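Long-range contacts in protein yojF (Bacillus subtilis, PDB 1NJH), which is of unknown function, a DUF1806-family protein built mainly of antiparallel strands that forms a two-chain assembly: residues E82-E86 / M97-L101; S15-Y19 / Y57-I62. All blocks are in the same frame, centred on the assembly; numbering follows the deposited sequence.

Contact 1 (E82-E86 / M97-L101)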
ATOM      1  N   GLU A  82      -9.929  -2.984  -0.579  1.00 19.84           N
ATOM      2  CA  GLU A  82     -11.398  -2.977  -0.647  1.00 20.90           C
ATOM      3  C   GLU A  82     -11.844  -2.179  -1.871  1.00 23.47           C
ATOM      4  O   GLU A  82     -11.145  -1.269  -2.309  1.00 24.92           O
ATOM      5  CB  GLU A  82     -11.976  -2.334   0.617  1.00 23.64           C
ATOM      6  CG  GLU A  82     -13.432  -1.856   0.511  1.00 33.89           C
ATOM      7  CD  GLU A  82     -14.439  -2.993   0.459  1.00 42.09           C
ATOM      8  OE1 GLU A  82     -14.609  -3.614  -0.617  1.00 43.42           O
ATOM      9  OE2 GLU A  82     -15.059  -3.271   1.508  1.00 46.56           O
ATOM     10  N   GLY A  83     -13.006  -2.527  -2.419  1.00 21.80           N
ATOM     11  CA  GLY A  83     -13.526  -1.818  -3.576  1.00 19.20           C
ATOM     12  C   GLY A  83     -13.177  -2.440  -4.910  1.00 22.91           C
ATOM     13  O   GLY A  83     -13.313  -1.789  -5.943  1.00 21.93           O
ATOM     14  N   LEU A  84     -12.725  -3.688  -4.899  1.00 20.02           N
ATOM     15  CA  LEU A  84     -12.363  -4.377  -6.138  1.00 19.77           C
ATOM     16  C   LEU A  84     -13.614  -4.855  -6.876  1.00 22.54           C
ATOM     17  O   LEU A  84     -14.509  -5.450  -6.270  1.00 23.52           O
ATOM     18  CB  LEU A  84     -11.464  -5.568  -5.814  1.00 18.90           C
ATOM     19  CG  LEU A  84     -10.145  -5.163  -5.133  1.00 18.19           C
ATOM     20  CD1 LEU A  84      -9.426  -6.420  -4.669  1.00 21.37           C
ATOM     21  CD2 LEU A  84      -9.252  -4.350  -6.089  1.00 16.39           C
ATOM     22  N   THR A  85     -13.671  -4.605  -8.181  1.00 23.54           N
ATOM     23  CA  THR A  85     -14.831  -5.021  -8.976  1.00 25.24           C
ATOM     24  C   THR A  85     -14.492  -5.820 -10.225  1.00 26.62           C
ATOM     25  O   THR A  85     -15.337  -6.565 -10.737  1.00 27.57           O
ATOM     26  CB  THR A  85     -15.671  -3.805  -9.433  1.00 28.37           C
ATOM     27  OG1 THR A  85     -14.864  -2.952 -10.251  1.00 31.57           O
ATOM     28  CG2 THR A  85     -16.199  -3.028  -8.236  1.00 24.93           C
ATOM     29  N   GLU A  86     -13.269  -5.672 -10.728  1.00 22.22           N
ATOM     30  CA  GLU A  86     -12.869  -6.379 -11.938  1.00 28.42           C
ATOM     31  C   GLU A  86     -11.519  -7.065 -11.815  1.00 28.07           C
ATOM     32  O   GLU A  86     -10.737  -6.772 -10.904  1.00 28.57           O
ATOM     33  CB  GLU A  86     -12.860  -5.407 -13.115  1.00 33.08           C
ATOM     34  CG  GLU A  86     -11.944  -4.217 -12.927  1.00 38.11           C
ATOM     35  CD  GLU A  86     -12.147  -3.157 -13.991  1.00 44.76           C
ATOM     36  OE1 GLU A  86     -11.261  -2.286 -14.136  1.00 46.17           O
ATOM     37  OE2 GLU A  86     -13.195  -3.193 -14.675  1.00 45.79           O
HETATM   38  N   MSE A  97      -6.230  -7.165 -10.332  1.00 18.13           N
HETATM   39  CA  MSE A  97      -7.547  -6.796  -9.838  1.00 18.62           C
HETATM   40  C   MSE A  97      -7.642  -5.285  -9.695  1.00 20.59           C
HETATM   41  O   MSE A  97      -6.642  -4.601  -9.455  1.00 21.12           O
HETATM   42  CB  MSE A  97      -7.805  -7.470  -8.489  1.00 21.52           C
HETATM   43  CG  MSE A  97      -7.827  -8.970  -8.581  1.00 21.44           C
HETATM   44 SE   MSE A  97      -7.765  -9.752  -6.823  0.80 33.44          SE
HETATM   45  CE  MSE A  97      -5.875  -9.452  -6.450  1.00 23.88           C
ATOM     46  N   ALA A  98      -8.849  -4.755  -9.843  1.00 19.95           N
ATOM     47  CA  ALA A  98      -9.023  -3.314  -9.736  1.00 19.52           C
ATOM     48  C   ALA A  98     -10.455  -2.912  -9.462  1.00 22.47           C
ATOM     49  O   ALA A  98     -11.386  -3.710  -9.614  1.00 22.46           O
ATOM     50  CB  ALA A  98      -8.536  -2.643 -11.024  1.00 23.09           C
ATOM     51  N   GLY A  99     -10.621  -1.662  -9.052  1.00 22.01           N
ATOM     52  CA  GLY A  99     -11.935  -1.125  -8.781  1.00 25.62           C
ATOM     53  C   GLY A  99     -11.906   0.364  -9.047  1.00 26.86           C
ATOM     54  O   GLY A  99     -10.865   0.995  -8.922  1.00 26.65           O
ATOM     55  N   HIS A 100     -13.031   0.928  -9.467  1.00 30.20           N
ATOM     56  CA  HIS A 100     -13.091   2.364  -9.709  1.00 34.11           C
ATOM     57  C   HIS A 100     -14.474   2.882  -9.360  1.00 36.09           C
ATOM     58  O   HIS A 100     -15.474   2.375  -9.859  1.00 38.48           O
ATOM     59  CB  HIS A 100     -12.781   2.707 -11.168  1.00 38.57           C
ATOM     60  CG  HIS A 100     -12.860   4.175 -11.460  1.00 43.85           C
ATOM     61  ND1 HIS A 100     -13.659   4.697 -12.454  1.00 46.55           N
ATOM     62  CD2 HIS A 100     -12.261   5.234 -10.865  1.00 45.26           C
ATOM     63  CE1 HIS A 100     -13.551   6.014 -12.458  1.00 47.90           C
ATOM     64  NE2 HIS A 100     -12.710   6.366 -11.502  1.00 47.34           N
ATOM     65  N   LEU A 101     -14.523   3.878  -8.485  1.00 36.01           N
ATOM     66  CA  LEU A 101     -15.782   4.481  -8.074  1.00 38.64           C
ATOM     67  C   LEU A 101     -15.843   5.844  -8.734  1.00 38.68           C
ATOM     68  O   LEU A 101     -15.227   6.799  -8.253  1.00 38.68           O
ATOM     69  CB  LEU A 101     -15.836   4.647  -6.555  1.00 41.26           C
ATOM     70  CG  LEU A 101     -15.851   3.391  -5.683  1.00 44.24           C
ATOM     71  CD1 LEU A 101     -16.018   3.803  -4.230  1.00 45.25           C
ATOM     72  CD2 LEU A 101     -16.984   2.474  -6.102  1.00 44.03           C
TER
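The carbonyl of A98 is gripped by two successive amides across the strand pair. E86 N donates to A98 O at 2.9 Å, almost straight along the C=O direction, while T85 N reaches the same oxygen at 2.8 Å from a position tilted out of the carbonyl plane. A98 N returns a bond to E86 O (3.0 Å), so E86 and A98 form a hydrogen-bonded antiparallel pair, and T85 and E86 facing one residue make a classic beta bulge. Next to the bulge the backbones draw closest, L84 CA and G99 CA 4.2 Å apart, and strands 82-84 and 97-101 swing across each other at 100°. A CA-H...O contact from G99 CA to G83 O (3.2 Å) adds to this approach. A side chain at G99 would run into that oxygen, and at G83, whose phi is positive, a CB would press against the carbonyl oxygen of E82.

Side chains add a thin layer. A chi1 of 58° turns E86 CG into the position flanked by both backbone N and carbonyl carbon, which brings it 3.4 Å from A98 O; the chain then extends along the sheet face that carries A98 CB. L84 sends CD2 over the A98 backbone, 3.8 Å from A98 N, and on to CB of selenomethionine M97 at 4.2 Å.

The pair belongs to the hairpin of strands 78-89 and 95-101. G83 and L84 both face Y68 in a G1 bulge on the side of strand 68-74, T85 bonds to I7, and M97 and G99 pair with L110 and I108 of strand 106-113. E82 forms backbone hydrogen bonds to the second subunit and packs on V46 of that chain.

Contact 2 (S15-Y19 / Y57-I62)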
ATOM      1  N   SER A  15      -7.479 -18.358  -7.738  1.00 27.37           N
ATOM      2  CA  SER A  15      -6.242 -17.741  -8.206  1.00 25.92           C
ATOM      3  C   SER A  15      -5.358 -17.296  -7.034  1.00 24.56           C
ATOM      4  O   SER A  15      -4.131 -17.436  -7.074  1.00 22.00           O
ATOM      5  CB  SER A  15      -6.568 -16.540  -9.100  1.00 30.84           C
ATOM      6  OG  SER A  15      -5.386 -15.962  -9.629  1.00 37.79           O
ATOM      7  N   LEU A  16      -5.979 -16.761  -5.988  1.00 23.24           N
ATOM      8  CA  LEU A  16      -5.220 -16.319  -4.823  1.00 23.34           C
ATOM      9  C   LEU A  16      -4.518 -17.497  -4.159  1.00 24.41           C
ATOM     10  O   LEU A  16      -3.344 -17.412  -3.813  1.00 23.20           O
ATOM     11  CB  LEU A  16      -6.131 -15.619  -3.805  1.00 20.85           C
ATOM     12  CG  LEU A  16      -6.761 -14.271  -4.184  1.00 18.78           C
ATOM     13  CD1 LEU A  16      -7.838 -13.900  -3.151  1.00 20.06           C
ATOM     14  CD2 LEU A  16      -5.704 -13.164  -4.231  1.00 16.22           C
ATOM     15  N   GLU A  17      -5.230 -18.606  -3.984  1.00 26.64           N
ATOM     16  CA  GLU A  17      -4.642 -19.777  -3.343  1.00 27.81           C
ATOM     17  C   GLU A  17      -3.483 -20.322  -4.173  1.00 28.96           C
ATOM     18  O   GLU A  17      -2.573 -20.963  -3.650  1.00 30.11           O
ATOM     19  CB  GLU A  17      -5.730 -20.837  -3.135  1.00 26.54           C
ATOM     20  CG  GLU A  17      -6.928 -20.239  -2.429  1.00 29.04           C
ATOM     21  CD  GLU A  17      -8.077 -21.197  -2.221  1.00 33.37           C
ATOM     22  OE1 GLU A  17      -8.283 -22.089  -3.072  1.00 36.45           O
ATOM     23  OE2 GLU A  17      -8.798 -21.029  -1.213  1.00 32.97           O
ATOM     24  N   ARG A  18      -3.522 -20.040  -5.468  0.50 29.66           N
ATOM     25  CA  ARG A  18      -2.488 -20.479  -6.392  0.50 32.40           C
ATOM     26  C   ARG A  18      -1.126 -19.888  -6.021  0.50 30.46           C
ATOM     27  O   ARG A  18      -0.108 -20.580  -6.057  0.53 32.14           O
ATOM     28  CB  ARG A  18      -2.866 -20.047  -7.808  0.50 36.84           C
ATOM     29  CG  ARG A  18      -1.923 -20.502  -8.907  0.50 42.03           C
ATOM     30  CD  ARG A  18      -2.208 -19.726 -10.186  0.41 46.80           C
ATOM     31  NE  ARG A  18      -3.637 -19.691 -10.491  0.47 49.87           N
ATOM     32  CZ  ARG A  18      -4.191 -18.895 -11.400  0.58 51.30           C
ATOM     33  NH1 ARG A  18      -3.437 -18.060 -12.102  0.55 52.51           N
ATOM     34  NH2 ARG A  18      -5.501 -18.929 -11.603  0.56 51.79           N
ATOM     35  N   TYR A  19      -1.120 -18.609  -5.651  1.00 27.53           N
ATOM     36  CA  TYR A  19       0.115 -17.903  -5.305  1.00 25.62           C
ATOM     37  C   TYR A  19       0.494 -17.974  -3.831  1.00 25.57           C
ATOM     38  O   TYR A  19       1.496 -17.390  -3.427  1.00 26.36           O
ATOM     39  CB  TYR A  19       0.017 -16.417  -5.679  1.00 24.95           C
ATOM     40  CG  TYR A  19      -0.289 -16.137  -7.125  1.00 30.87           C
ATOM     41  CD1 TYR A  19       0.705 -16.196  -8.100  1.00 35.37           C
ATOM     42  CD2 TYR A  19      -1.585 -15.817  -7.524  1.00 32.26           C
ATOM     43  CE1 TYR A  19       0.407 -15.939  -9.444  1.00 36.04           C
ATOM     44  CE2 TYR A  19      -1.890 -15.565  -8.853  1.00 37.44           C
ATOM     45  CZ  TYR A  19      -0.893 -15.629  -9.807  1.00 36.79           C
ATOM     46  OH  TYR A  19      -1.222 -15.403 -11.124  1.00 41.39           O
ATOM     47  N   TYR A  57       2.489 -15.033   1.291  1.00 17.69           N
ATOM     48  CA  TYR A  57       1.295 -15.086   2.139  1.00 18.80           C
ATOM     49  C   TYR A  57       0.826 -16.525   2.283  1.00 23.67           C
ATOM     50  O   TYR A  57       0.930 -17.317   1.339  1.00 22.81           O
ATOM     51  CB  TYR A  57       0.178 -14.181   1.575  1.00 18.11           C
ATOM     52  CG  TYR A  57      -0.320 -14.506   0.186  1.00 19.37           C
ATOM     53  CD1 TYR A  57      -1.292 -15.485  -0.021  1.00 18.23           C
ATOM     54  CD2 TYR A  57       0.103 -13.755  -0.918  1.00 14.13           C
ATOM     55  CE1 TYR A  57      -1.844 -15.700  -1.288  1.00 14.35           C
ATOM     56  CE2 TYR A  57      -0.443 -13.960  -2.190  1.00 15.85           C
ATOM     57  CZ  TYR A  57      -1.413 -14.928  -2.362  1.00 18.02           C
ATOM     58  OH  TYR A  57      -1.982 -15.123  -3.592  1.00 19.77           O
ATOM     59  N   HIS A  58       0.307 -16.868   3.465  1.00 21.78           N
ATOM     60  CA  HIS A  58      -0.148 -18.241   3.712  1.00 27.06           C
ATOM     61  C   HIS A  58      -1.660 -18.447   3.746  1.00 26.86           C
ATOM     62  O   HIS A  58      -2.143 -19.580   3.646  1.00 30.82           O
ATOM     63  CB  HIS A  58       0.504 -18.794   4.989  1.00 29.77           C
ATOM     64  CG  HIS A  58       0.607 -17.802   6.107  1.00 36.59           C
ATOM     65  ND1 HIS A  58      -0.358 -17.670   7.083  1.00 40.72           N
ATOM     66  CD2 HIS A  58       1.570 -16.898   6.411  1.00 38.90           C
ATOM     67  CE1 HIS A  58       0.007 -16.732   7.938  1.00 38.74           C
ATOM     68  NE2 HIS A  58       1.174 -16.247   7.553  1.00 40.31           N
ATOM     69  N   GLN A  59      -2.404 -17.363   3.905  1.00 24.41           N
ATOM     70  CA  GLN A  59      -3.864 -17.409   3.887  1.00 23.02           C
ATOM     71  C   GLN A  59      -4.302 -16.237   3.019  1.00 21.15           C
ATOM     72  O   GLN A  59      -3.661 -15.180   3.018  1.00 21.04           O
ATOM     73  CB  GLN A  59      -4.450 -17.290   5.294  1.00 24.65           C
ATOM     74  CG  GLN A  59      -4.383 -18.592   6.082  1.00 33.28           C
ATOM     75  CD  GLN A  59      -5.230 -19.700   5.466  1.00 38.62           C
ATOM     76  OE1 GLN A  59      -4.891 -20.884   5.564  1.00 43.25           O
ATOM     77  NE2 GLN A  59      -6.343 -19.322   4.844  1.00 40.89           N
ATOM     78  N   ALA A  60      -5.376 -16.438   2.261  1.00 20.48           N
ATOM     79  CA  ALA A  60      -5.889 -15.409   1.365  1.00 18.00           C
ATOM     80  C   ALA A  60      -7.369 -15.621   1.160  1.00 20.55           C
ATOM     81  O   ALA A  60      -7.828 -16.756   1.012  1.00 21.52           O
ATOM     82  CB  ALA A  60      -5.157 -15.481   0.010  1.00 21.17           C
ATOM     83  N   LYS A  61      -8.123 -14.529   1.152  1.00 16.27           N
ATOM     84  CA  LYS A  61      -9.550 -14.630   0.950  1.00 20.97           C
ATOM     85  C   LYS A  61     -10.168 -13.408   0.310  1.00 21.79           C
ATOM     86  O   LYS A  61      -9.828 -12.274   0.656  1.00 22.48           O
ATOM     87  CB  LYS A  61     -10.240 -14.904   2.292  1.00 25.81           C
ATOM     88  CG  LYS A  61     -11.750 -15.088   2.191  1.00 34.19           C
ATOM     89  CD  LYS A  61     -12.313 -15.658   3.484  1.00 37.01           C
ATOM     90  CE  LYS A  61     -13.832 -15.828   3.425  1.00 42.34           C
ATOM     91  NZ  LYS A  61     -14.270 -16.756   2.346  1.00 42.20           N
ATOM     92  N   ILE A  62     -11.059 -13.637  -0.651  1.00 20.53           N
ATOM     93  CA  ILE A  62     -11.782 -12.540  -1.264  1.00 20.95           C
ATOM     94  C   ILE A  62     -13.173 -12.643  -0.647  1.00 24.13           C
ATOM     95  O   ILE A  62     -13.746 -13.734  -0.579  1.00 25.08           O
ATOM     96  CB  ILE A  62     -11.848 -12.649  -2.809  1.00 22.08           C
ATOM     97  CG1 ILE A  62     -12.764 -11.546  -3.351  1.00 21.46           C
ATOM     98  CG2 ILE A  62     -12.285 -14.048  -3.228  1.00 23.28           C
ATOM     99  CD1 ILE A  62     -12.664 -11.357  -4.861  1.00 24.40           C
TER
HETATM  100  O   HOH W   1       2.646 -15.852  -1.451  1.00 21.57           O
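Y57 and L16 supply the direct hydrogen bond: Y57 OH donates to L16 O at 2.7 Å, in the carbonyl plane and on a lone pair. The same oxygen accepts a weak bond from Y19 N, so the tyrosine shares a carbonyl near the C-terminal end of helix 9-18. Y57 OH also abuts Y19 CB at 3.2 Å, near the plane of the Y19 ring, whose own hydroxyl is bonded to N93 O. A water forms a second polar link, donating to Y19 O (2.8 Å) and accepting from Y57 N; it lies above the Y57 ring toward its rim, as does Y19 O.

Apolar contacts flank these bonds. Y19 CB rests 3.9 Å from Y57 CZ, and L16 CB meets A60 CB at 3.9 Å. With CG anti to its carbonyl carbon (chi1 -67°), L16 carries CD1 to I62 CB, 4.2 Å away. Q13, one turn earlier on the helix, also clasps the strand, bonding A60 O and I62 N.

A phenylalanine in place of Y57 would probably keep much of the ring packing but leave L16 O without its phenolic donor. The phenol thus serves a main-chain carbonyl near the helix end, and the water serves Y19 O and Y57 N, pairing polar main-chain atoms amid buried aliphatic packing.

How the contacts relate
Both contacts reach the same antiparallel sheet, on opposite sides of the chain's centre, with centres about 17 Å apart. Contact 1 lies within the sheet and is partly buried; it joins neighbours in sequence, two strands of a hairpin, mostly through main-chain bonds, with glycines at the close approach. Contact 2 is a buried junction between helix 9-18 and strand 45-63, elements far apart in the chain, and relies on side chains, among them a phenol bonded to a main-chain carbonyl, and on a water between main-chain atoms. Strands 68-74 and 95-101 connect them: V70 packs on L84 and M97 in one and I62 in the other, while L95 meets L16 and Y19.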